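Local coordinates for protein AlyGC (Glaciecola chathamensis, PDB 5GKD) that cleaves the polysaccharide alginate as a lyase of polysaccharide lyase family 6, probably by beta-elimination, at residues H304-N308 / A334-S339; S339-L345 / I364-L370; N203-R208 / I417-V422. All coordinates share one frame; numbering follows the deposited sequence.

All three contacts are partly buried; contact 2 has the largest share of buried residues, 8 of 14, against 3 of 10 in contact 1 and 4 of 9 in contact 3. Contacts 1 and 2 share Ser339: segment 334-339 runs into strand 339-347, and Pro336 packs on Ile364. Contact 3 lies apart, its centre about 30 Å from that of contact 2. Contact 2 is parallel strand pairing with a mainly apolar inner face and a buried asparagine pair. Contact 1 is loop against loop, with one backbone bridge, side-chain amide hydrogen bonds and two waters. Contact 3 lays a loop on strand 200-207 by ring packing and salt bridges, with no backbone hydrogen bond between the segments.

Contact 1. Residues H304-N308 / A334-S339; sequences HQVDN and AAPINS
Val306 and Ile337 carry the backbone pairing. Ile337 N donates to Val306 O at 2.9 Å, and Asn308 N donates to Ile337 O at 3.0 Å. The two segments run in nearly the same direction, and Asp307 and Ile337 form a single bridge. Ile337 O is gripped twice, because Ser339 OG donates to it from the opposite face of its plane.

Two side-chain amides add polar bonds. Gln305 NE2 reaches Ala335 O at 2.8 Å, in the carbonyl plane. Its CG lies anti to the backbone N (chi1 175°), and the extended chain carries the amide across to that carbonyl. Asn338 ND2 meets Asp307 OD1 at 3.0 Å from above the carboxylate plane.

Waters join further groups. One links Val306 N to Ala334 O. Another links Asn308 OD1 to Asn338 O.

Ile337 crosses Gln305 at about a right angle and lies against its amide, with CD1 3.4 Å from Gln305 OE1. Apolar packing is modest: Val306 CB lies 4.0 Å from Pro336 CB.

The contact joins the loops leading into strands 310-317 and 339-347, adjacent coils of the parallel beta-helix. Val306 and Pro336 pack on Val291 of strand 289-292, and Asn308 ND2 bonds to Asp269.

Contact 2. Residues S339-L345 / I364-L370; sequences SNMNNNL and IKFKDNL
Met341 CB approaches the Phe366 ring obliquely, 3.8 Å from CD2. One face of the ring carries Ile364 CG2, offset toward the rim. Met341 SD is 5.2 Å from the ring centroid, also oblique, in a Met-aromatic contact. Met341 CG is anti to the backbone N (chi1 -178°), and the extended chain runs past the CD2 and CE2 side. Phe324 meets the ring edge-to-face, and Phe383 adds a second aromatic neighbour.

The amides of Asn344 and Asn369 lie side by side, their planes 10° apart. Asn369 OD1 takes two bonds from opposite faces of its plane, from Asn344 N and Asn344 ND2, each at 3.0 Å. Asn369 ND2 donates to Met341 O at 2.9 Å, from above the carbonyl plane. Bonds at both OD1 and ND2 fix the rotation of the buried Asn369 amide. Asn344 OD1 bonds to Asn314 N and Asn369 ND2 to Gly382 O, so hydrogen bonds link the pair to the neighbouring coils on both sides. The arrangement resembles the asparagine stacks known in other parallel beta-helices.

The backbones pair in parallel: Lys365 N to Ser339 O, Met341 N to Lys365 O, and Leu370 N to Asn344 O after the turn. Lys367 N reaches Met341 O on the face opposite Asn369 ND2. At the turn, a water joins Asn343 OD1 to Asp368 OD2. Beyond it, Leu345 CD1 packs on Leu370 CD2 at 4.1 Å.

Strand 339-347 is flanked by strand 310-317, and strand 364-372 by strand 383-386. Met341 and Ile364 reach inward to Phe324 of strand 322-326.

Contact 3. Residues N203-R208 / I417-V422; sequences NNYFDR and IGKDEV
Tyr205 presents a ring face to Lys419. Lys419 CB sits over it, 4.0 Å from the centroid and 18° off the ring normal, a CH-pi contact. Ile417 O is at the ring edge, in plane, as is Asp207 CB. Tyr205 CB points toward the 417-422 loop, and with CG anti to the backbone N (chi1 -161°) the ring lies with one face against Lys419. Tyr205 CB touches Val422 CG1 at 3.9 Å.

Lys419 crosses the ring obliquely with a fully extended chain. Its ammonium therefore reaches past the tyrosine to Asp207, where NZ makes a weak bond to OD2 at 3.3 Å within a salt bridge. Arg208 NH1 comes to the same carboxylate from its syn side, 2.9 Å from Asp207 OD2, and also bonds to OD1. A water joins Asp207 OD1 to Lys419 NZ. Tyr170 OH also bonds to Asp207 OD2, and Arg208 NH2 pairs with Glu431. The carboxylate thus gathers both cations and probably offsets their charges.

Ile417 crosses Asn203 obliquely, with CD1 3.8 Å from Asn203 CB. Val422 CG2 lies 3.5 Å from Asn203 O. Within the loop, Gly418 N bonds to Glu421 OE2.

With no ring, an alanine in place of Tyr205 would probably leave a gap beside Lys419 CB and let its long chain turn away from Asp207.

Strand 200-207 lies between strands 170-171 and 224-231, and Tyr205 also packs on Val229 and Phe231. The 417-422 loop belongs to the connection from strand 398-400 to strand 441-444, which leads from the first beta-helix to the second. Lys419 and Val422 also rest on Tyr170.

Contact 1. Residues H304-N308 / A334-S339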
loop_
_atom_site.group_PDB
_atom_site.type_symbol
_atom_site.label_atom_id
_atom_site.label_comp_id
_atom_site.label_asym_id
_atom_site.label_seq_id
_atom_site.Cartn_x
_atom_site.Cartn_y
_atom_site.Cartn_z
ATOM N N HIS A 304 -9.715 -24.846 -25.698
ATOM C CA HIS A 304 -10.238 -25.548 -26.845
ATOM C C HIS A 304 -9.943 -27.036 -26.779
ATOM O O HIS A 304 -8.862 -27.430 -26.428
ATOM C CB HIS A 304 -9.762 -24.923 -28.137
ATOM C CG HIS A 304 -10.132 -23.493 -28.274
ATOM N ND1 HIS A 304 -9.549 -22.509 -27.530
ATOM C CD2 HIS A 304 -11.030 -22.878 -29.069
ATOM C CE1 HIS A 304 -10.066 -21.354 -27.853
ATOM N NE2 HIS A 304 -10.975 -21.548 -28.775
ATOM N N GLN A 305 -10.939 -27.838 -27.114
ATOM C CA GLN A 305 -10.856 -29.289 -27.027
ATOM C C GLN A 305 -9.629 -29.821 -27.758
ATOM O O GLN A 305 -9.298 -29.374 -28.857
ATOM C CB GLN A 305 -12.129 -29.888 -27.622
ATOM C CG GLN A 305 -12.170 -31.418 -27.713
ATOM C CD GLN A 305 -13.451 -31.911 -28.363
ATOM O OE1 GLN A 305 -13.856 -31.405 -29.408
ATOM N NE2 GLN A 305 -14.100 -32.892 -27.740
ATOM N N VAL A 306 -8.943 -30.775 -27.134
ATOM C CA VAL A 306 -7.840 -31.444 -27.811
ATOM C C VAL A 306 -8.391 -32.314 -28.934
ATOM O O VAL A 306 -9.250 -33.176 -28.718
ATOM C CB VAL A 306 -7.011 -32.274 -26.820
ATOM C CG1 VAL A 306 -6.051 -33.157 -27.572
ATOM C CG2 VAL A 306 -6.245 -31.364 -25.914
ATOM N N ASP A 307 -7.885 -32.094 -30.140
ATOM C CA ASP A 307 -8.398 -32.706 -31.358
ATOM C C ASP A 307 -7.202 -32.997 -32.243
ATOM O O ASP A 307 -6.463 -32.074 -32.591
ATOM C CB ASP A 307 -9.381 -31.755 -32.050
ATOM C CG ASP A 307 -10.059 -32.358 -33.261
ATOM O OD1 ASP A 307 -9.748 -33.501 -33.646
ATOM O OD2 ASP A 307 -10.929 -31.660 -33.830
ATOM N N ASN A 308 -6.990 -34.274 -32.572
ATOM C CA ASN A 308 -5.892 -34.680 -33.445
ATOM C C ASN A 308 -4.528 -34.302 -32.856
ATOM O O ASN A 308 -3.645 -33.794 -33.548
ATOM C CB ASN A 308 -6.075 -34.090 -34.851
ATOM C CG ASN A 308 -5.120 -34.680 -35.870
ATOM O OD1 ASN A 308 -4.719 -35.825 -35.763
ATOM N ND2 ASN A 308 -4.748 -33.888 -36.856
ATOM N N ALA A 334 -15.419 -31.162 -22.740
ATOM C CA ALA A 334 -15.078 -31.704 -24.053
ATOM C C ALA A 334 -13.773 -32.485 -23.921
ATOM O O ALA A 334 -12.694 -31.894 -23.837
ATOM C CB ALA A 334 -14.958 -30.584 -25.088
ATOM N N ALA A 335 -13.880 -33.819 -23.915
ATOM C CA ALA A 335 -12.737 -34.710 -23.767
ATOM C C ALA A 335 -11.955 -34.817 -25.073
ATOM O O ALA A 335 -12.462 -34.474 -26.141
ATOM C CB ALA A 335 -13.210 -36.088 -23.307
ATOM N N PRO A 336 -10.710 -35.282 -25.013
ATOM C CA PRO A 336 -9.872 -35.313 -26.224
ATOM C C PRO A 336 -10.410 -36.261 -27.294
ATOM O O PRO A 336 -10.885 -37.361 -26.993
ATOM C CB PRO A 336 -8.516 -35.791 -25.699
ATOM C CG PRO A 336 -8.528 -35.517 -24.251
ATOM C CD PRO A 336 -9.953 -35.655 -23.809
ATOM N N ILE A 337 -10.303 -35.845 -28.563
ATOM C CA ILE A 337 -10.796 -36.656 -29.672
ATOM C C ILE A 337 -9.750 -36.790 -30.775
ATOM O O ILE A 337 -8.780 -36.034 -30.852
ATOM C CB ILE A 337 -12.110 -36.104 -30.269
ATOM C CG1 ILE A 337 -11.978 -34.620 -30.612
ATOM C CG2 ILE A 337 -13.252 -36.328 -29.304
ATOM C CD1 ILE A 337 -13.150 -34.059 -31.440
ATOM N N ASN A 338 -9.957 -37.809 -31.616
ATOM C CA ASN A 338 -9.150 -38.062 -32.816
ATOM C C ASN A 338 -7.646 -38.017 -32.564
ATOM O O ASN A 338 -6.879 -37.655 -33.451
ATOM C CB ASN A 338 -9.500 -37.080 -33.930
ATOM C CG ASN A 338 -10.971 -37.054 -34.227
ATOM O OD1 ASN A 338 -11.605 -38.093 -34.365
ATOM N ND2 ASN A 338 -11.531 -35.862 -34.307
ATOM N N SER A 339 -7.194 -38.410 -31.385
ATOM C CA SER A 339 -5.791 -38.262 -31.038
ATOM C C SER A 339 -5.094 -39.617 -30.986
ATOM O O SER A 339 -5.731 -40.676 -31.012
ATOM C CB SER A 339 -5.660 -37.520 -29.701
ATOM O OG SER A 339 -6.135 -36.204 -29.861
HETATM O O HOH W 1 -9.874 -32.241 -24.877
HETATM O O HOH W 2 -6.579 -38.374 -35.926
#

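Contact 2. Residues S339-L345 / I364-L370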
loop_
_atom_site.group_PDB
_atom_site.type_symbol
_atom_site.label_atom_id
_atom_site.label_comp_id
_atom_site.label_asym_id
_atom_site.label_seq_id
_atom_site.Cartn_x
_atom_site.Cartn_y
_atom_site.Cartn_z
ATOM N N SER A 339 -7.194 -38.410 -31.385
ATOM C CA SER A 339 -5.791 -38.262 -31.038
ATOM C C SER A 339 -5.094 -39.617 -30.986
ATOM O O SER A 339 -5.731 -40.676 -31.012
ATOM C CB SER A 339 -5.660 -37.520 -29.701
ATOM O OG SER A 339 -6.135 -36.204 -29.861
ATOM N N ASN A 340 -3.765 -39.573 -30.890
ATOM C CA ASN A 340 -2.934 -40.774 -30.948
ATOM C C ASN A 340 -1.704 -40.618 -30.072
ATOM O O ASN A 340 -1.001 -39.613 -30.163
ATOM C CB ASN A 340 -2.497 -41.071 -32.386
ATOM C CG ASN A 340 -3.648 -41.552 -33.257
ATOM O OD1 ASN A 340 -3.981 -42.738 -33.254
ATOM N ND2 ASN A 340 -4.275 -40.636 -33.977
ATOM N N MET A 341 -1.417 -41.639 -29.263
ATOM C CA MET A 341 -0.220 -41.682 -28.428
ATOM C C MET A 341 0.497 -43.014 -28.656
ATOM O O MET A 341 0.017 -44.062 -28.205
ATOM C CB MET A 341 -0.586 -41.487 -26.956
ATOM C CG MET A 341 0.601 -41.482 -26.033
ATOM S SD MET A 341 0.289 -40.632 -24.474
ATOM C CE MET A 341 1.805 -41.030 -23.604
ATOM N N ASN A 342 1.653 -42.971 -29.330
ATOM C CA ASN A 342 2.337 -44.165 -29.821
ATOM C C ASN A 342 3.832 -44.103 -29.543
ATOM O O ASN A 342 4.428 -43.025 -29.513
ATOM C CB ASN A 342 2.198 -44.353 -31.338
ATOM C CG ASN A 342 0.848 -43.978 -31.854
ATOM O OD1 ASN A 342 -0.165 -44.501 -31.397
ATOM N ND2 ASN A 342 0.812 -43.057 -32.808
ATOM N N ASN A 343 4.438 -45.285 -29.401
ATOM C CA ASN A 343 5.893 -45.457 -29.396
ATOM C C ASN A 343 6.583 -44.635 -28.310
ATOM O O ASN A 343 7.747 -44.269 -28.443
ATOM C CB ASN A 343 6.480 -45.147 -30.772
ATOM C CG ASN A 343 5.971 -46.096 -31.831
ATOM O OD1 ASN A 343 5.007 -45.804 -32.529
ATOM N ND2 ASN A 343 6.607 -47.254 -31.942
ATOM N N ASN A 344 5.874 -44.360 -27.226
ATOM C CA ASN A 344 6.451 -43.686 -26.081
ATOM C C ASN A 344 7.065 -44.696 -25.109
ATOM O O ASN A 344 6.778 -45.892 -25.144
ATOM C CB ASN A 344 5.394 -42.822 -25.390
ATOM C CG ASN A 344 4.850 -41.726 -26.319
ATOM O OD1 ASN A 344 5.524 -40.736 -26.578
ATOM N ND2 ASN A 344 3.661 -41.927 -26.845
ATOM N N LEU A 345 7.916 -44.190 -24.230
ATOM C CA LEU A 345 8.619 -45.004 -23.252
ATOM C C LEU A 345 8.435 -44.374 -21.886
ATOM O O LEU A 345 8.801 -43.212 -21.675
ATOM C CB LEU A 345 10.104 -45.130 -23.597
ATOM C CG LEU A 345 11.016 -45.745 -22.531
ATOM C CD1 LEU A 345 10.754 -47.221 -22.329
ATOM C CD2 LEU A 345 12.478 -45.537 -22.897
ATOM N N ILE A 364 -8.401 -40.953 -27.455
ATOM C CA ILE A 364 -6.965 -41.108 -27.648
ATOM C C ILE A 364 -6.699 -42.583 -27.921
ATOM O O ILE A 364 -6.978 -43.431 -27.068
ATOM C CB ILE A 364 -6.167 -40.654 -26.416
ATOM C CG1 ILE A 364 -6.515 -39.230 -25.978
ATOM C CG2 ILE A 364 -4.683 -40.793 -26.675
ATOM C CD1 ILE A 364 -5.808 -38.842 -24.693
ATOM N N LYS A 365 -6.115 -42.899 -29.071
ATOM C CA LYS A 365 -5.748 -44.278 -29.353
ATOM C C LYS A 365 -4.285 -44.490 -29.005
ATOM O O LYS A 365 -3.403 -43.760 -29.475
ATOM C CB LYS A 365 -6.032 -44.683 -30.804
ATOM C CG LYS A 365 -6.652 -46.118 -30.861
ATOM C CD LYS A 365 -6.086 -46.996 -31.979
ATOM C CE LYS A 365 -6.061 -48.504 -31.592
ATOM N NZ LYS A 365 -7.369 -49.157 -31.218
ATOM N N PHE A 366 -4.041 -45.474 -28.163
ATOM C CA PHE A 366 -2.716 -45.817 -27.682
ATOM C C PHE A 366 -2.216 -47.032 -28.452
ATOM O O PHE A 366 -2.952 -48.004 -28.618
ATOM C CB PHE A 366 -2.757 -46.117 -26.180
ATOM C CG PHE A 366 -3.246 -44.967 -25.329
ATOM C CD1 PHE A 366 -4.595 -44.763 -25.123
ATOM C CD2 PHE A 366 -2.341 -44.093 -24.738
ATOM C CE1 PHE A 366 -5.044 -43.707 -24.339
ATOM C CE2 PHE A 366 -2.782 -43.034 -23.960
ATOM C CZ PHE A 366 -4.130 -42.841 -23.753
ATOM N N LYS A 367 -0.968 -46.979 -28.901
ATOM C CA LYS A 367 -0.374 -48.075 -29.648
ATOM C C LYS A 367 1.123 -48.119 -29.387
ATOM O O LYS A 367 1.785 -47.084 -29.391
ATOM C CB LYS A 367 -0.620 -47.908 -31.143
ATOM C CG LYS A 367 -1.391 -49.012 -31.751
ATOM C CD LYS A 367 -1.949 -48.569 -33.078
ATOM C CE LYS A 367 -2.458 -49.789 -33.851
ATOM N NZ LYS A 367 -3.396 -50.668 -33.080
ATOM N N ASP A 368 1.644 -49.320 -29.142
ATOM C CA ASP A 368 3.090 -49.534 -29.089
ATOM C C ASP A 368 3.785 -48.627 -28.074
ATOM O O ASP A 368 4.841 -48.068 -28.358
ATOM C CB ASP A 368 3.721 -49.357 -30.471
ATOM C CG ASP A 368 3.192 -50.354 -31.475
ATOM O OD1 ASP A 368 2.963 -51.516 -31.085
ATOM O OD2 ASP A 368 2.976 -49.973 -32.649
ATOM N N ASN A 369 3.207 -48.475 -26.886
ATOM C CA ASN A 369 3.900 -47.801 -25.795
ATOM C C ASN A 369 4.502 -48.833 -24.852
ATOM O O ASN A 369 3.881 -49.856 -24.571
ATOM C CB ASN A 369 2.961 -46.869 -25.032
ATOM C CG ASN A 369 2.370 -45.800 -25.921
ATOM O OD1 ASN A 369 3.063 -44.872 -26.341
ATOM N ND2 ASN A 369 1.090 -45.936 -26.230
ATOM N N LEU A 370 5.717 -48.565 -24.372
ATOM C CA LEU A 370 6.470 -49.507 -23.552
ATOM C C LEU A 370 6.596 -48.984 -22.130
ATOM O O LEU A 370 6.967 -47.821 -21.910
ATOM C CB LEU A 370 7.863 -49.774 -24.130
ATOM C CG LEU A 370 8.648 -50.878 -23.410
ATOM C CD1 LEU A 370 7.947 -52.224 -23.598
ATOM C CD2 LEU A 370 10.085 -50.979 -23.896
HETATM O O HOH W 3 2.979 -47.556 -33.802
#

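Contact 3. Residues N203-R208 / I417-V422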
loop_
_atom_site.group_PDB
_atom_site.type_symbol
_atom_site.label_atom_id
_atom_site.label_comp_id
_atom_site.label_asym_id
_atom_site.label_seq_id
_atom_site.Cartn_x
_atom_site.Cartn_y
_atom_site.Cartn_z
ATOM N N ASN A 203 17.046 -24.422 -29.154
ATOM C CA ASN A 203 18.359 -24.427 -28.505
ATOM C C ASN A 203 18.496 -23.352 -27.433
ATOM O O ASN A 203 19.584 -22.819 -27.215
ATOM C CB ASN A 203 19.482 -24.302 -29.537
ATOM C CG ASN A 203 19.698 -25.596 -30.305
ATOM O OD1 ASN A 203 19.514 -25.655 -31.516
ATOM N ND2 ASN A 203 20.047 -26.651 -29.588
ATOM N N ASN A 204 17.416 -23.040 -26.735
ATOM C CA ASN A 204 17.492 -22.183 -25.565
ATOM C C ASN A 204 17.587 -23.031 -24.303
ATOM O O ASN A 204 17.181 -24.191 -24.272
ATOM C CB ASN A 204 16.281 -21.259 -25.477
ATOM C CG ASN A 204 16.061 -20.495 -26.741
ATOM O OD1 ASN A 204 16.712 -19.474 -26.979
ATOM N ND2 ASN A 204 15.156 -20.984 -27.576
ATOM N N TYR A 205 18.123 -22.423 -23.259
ATOM C CA TYR A 205 18.283 -23.055 -21.960
ATOM C C TYR A 205 17.432 -22.276 -20.969
ATOM O O TYR A 205 17.654 -21.074 -20.765
ATOM C CB TYR A 205 19.756 -23.063 -21.552
ATOM C CG TYR A 205 20.087 -24.052 -20.479
ATOM C CD1 TYR A 205 19.888 -23.739 -19.154
ATOM C CD2 TYR A 205 20.585 -25.319 -20.791
ATOM C CE1 TYR A 205 20.182 -24.622 -18.169
ATOM C CE2 TYR A 205 20.890 -26.218 -19.806
ATOM C CZ TYR A 205 20.678 -25.865 -18.492
ATOM O OH TYR A 205 20.942 -26.733 -17.465
ATOM N N PHE A 206 16.441 -22.945 -20.398
ATOM C CA PHE A 206 15.571 -22.378 -19.380
ATOM C C PHE A 206 16.003 -22.933 -18.019
ATOM O O PHE A 206 15.764 -24.107 -17.706
ATOM C CB PHE A 206 14.111 -22.706 -19.661
ATOM C CG PHE A 206 13.587 -22.150 -20.957
ATOM C CD1 PHE A 206 13.846 -22.785 -22.150
ATOM C CD2 PHE A 206 12.812 -20.998 -20.971
ATOM C CE1 PHE A 206 13.346 -22.283 -23.359
ATOM C CE2 PHE A 206 12.308 -20.502 -22.178
ATOM C CZ PHE A 206 12.581 -21.140 -23.365
ATOM N N ASP A 207 16.632 -22.090 -17.228
ATOM C CA ASP A 207 17.285 -22.453 -15.969
ATOM C C ASP A 207 16.445 -21.880 -14.827
ATOM O O ASP A 207 16.468 -20.670 -14.587
ATOM C CB ASP A 207 18.711 -21.904 -15.959
ATOM C CG ASP A 207 19.490 -22.250 -14.686
ATOM O OD1 ASP A 207 19.201 -23.277 -14.028
ATOM O OD2 ASP A 207 20.423 -21.497 -14.367
ATOM N N ARG A 208 15.703 -22.754 -14.139
ATOM C CA ARG A 208 14.867 -22.388 -13.001
ATOM C C ARG A 208 13.912 -21.240 -13.325
ATOM O O ARG A 208 13.769 -20.281 -12.563
ATOM C CB ARG A 208 15.717 -22.041 -11.791
ATOM C CG ARG A 208 16.478 -23.210 -11.216
ATOM C CD ARG A 208 17.920 -23.024 -11.512
ATOM N NE ARG A 208 18.692 -22.723 -10.347
ATOM C CZ ARG A 208 19.892 -22.160 -10.372
ATOM N NH1 ARG A 208 20.462 -21.801 -11.518
ATOM N NH2 ARG A 208 20.512 -21.950 -9.228
ATOM N N ILE A 417 21.467 -29.011 -25.597
ATOM C CA ILE A 417 22.344 -27.857 -25.455
ATOM C C ILE A 417 22.719 -27.676 -23.989
ATOM O O ILE A 417 21.907 -27.909 -23.083
ATOM C CB ILE A 417 21.688 -26.598 -26.044
ATOM C CG1 ILE A 417 22.720 -25.475 -26.154
ATOM C CG2 ILE A 417 20.473 -26.163 -25.253
ATOM C CD1 ILE A 417 22.675 -24.778 -27.483
ATOM N N GLY A 418 23.972 -27.305 -23.752
ATOM C CA GLY A 418 24.462 -27.128 -22.405
ATOM C C GLY A 418 24.299 -25.711 -21.886
ATOM O O GLY A 418 24.126 -24.771 -22.642
ATOM N N LYS A 419 24.346 -25.577 -20.562
ATOM C CA LYS A 419 24.220 -24.263 -19.949
ATOM C C LYS A 419 25.330 -23.317 -20.408
ATOM O O LYS A 419 25.109 -22.106 -20.498
ATOM C CB LYS A 419 24.223 -24.392 -18.423
ATOM C CG LYS A 419 24.005 -23.085 -17.652
ATOM C CD LYS A 419 23.866 -23.369 -16.166
ATOM C CE LYS A 419 23.583 -22.123 -15.373
ATOM N NZ LYS A 419 23.613 -22.392 -13.899
ATOM N N ASP A 420 26.522 -23.840 -20.704
ATOM C CA ASP A 420 27.619 -22.979 -21.120
ATOM C C ASP A 420 27.743 -22.858 -22.632
ATOM O O ASP A 420 28.687 -22.235 -23.112
ATOM C CB ASP A 420 28.944 -23.449 -20.501
ATOM C CG ASP A 420 29.126 -24.947 -20.550
ATOM O OD1 ASP A 420 28.939 -25.561 -21.628
ATOM O OD2 ASP A 420 29.474 -25.518 -19.493
ATOM N N GLU A 421 26.798 -23.395 -23.391
ATOM C CA GLU A 421 26.757 -23.177 -24.829
ATOM C C GLU A 421 25.722 -22.147 -25.220
ATOM O O GLU A 421 25.373 -22.033 -26.389
ATOM C CB GLU A 421 26.456 -24.476 -25.555
ATOM C CG GLU A 421 27.390 -25.598 -25.196
ATOM C CD GLU A 421 26.960 -26.879 -25.837
ATOM O OE1 GLU A 421 27.427 -27.180 -26.947
ATOM O OE2 GLU A 421 26.110 -27.560 -25.253
ATOM N N VAL A 422 25.226 -21.400 -24.259
ATOM C CA VAL A 422 24.100 -20.517 -24.443
ATOM C C VAL A 422 24.442 -19.203 -23.747
ATOM O O VAL A 422 25.303 -19.154 -22.872
ATOM C CB VAL A 422 22.846 -21.232 -23.887
ATOM C CG1 VAL A 422 21.928 -20.328 -23.370
ATOM C CG2 VAL A 422 22.179 -22.100 -24.956
HETATM O O HOH W 4 21.610 -24.326 -13.235
#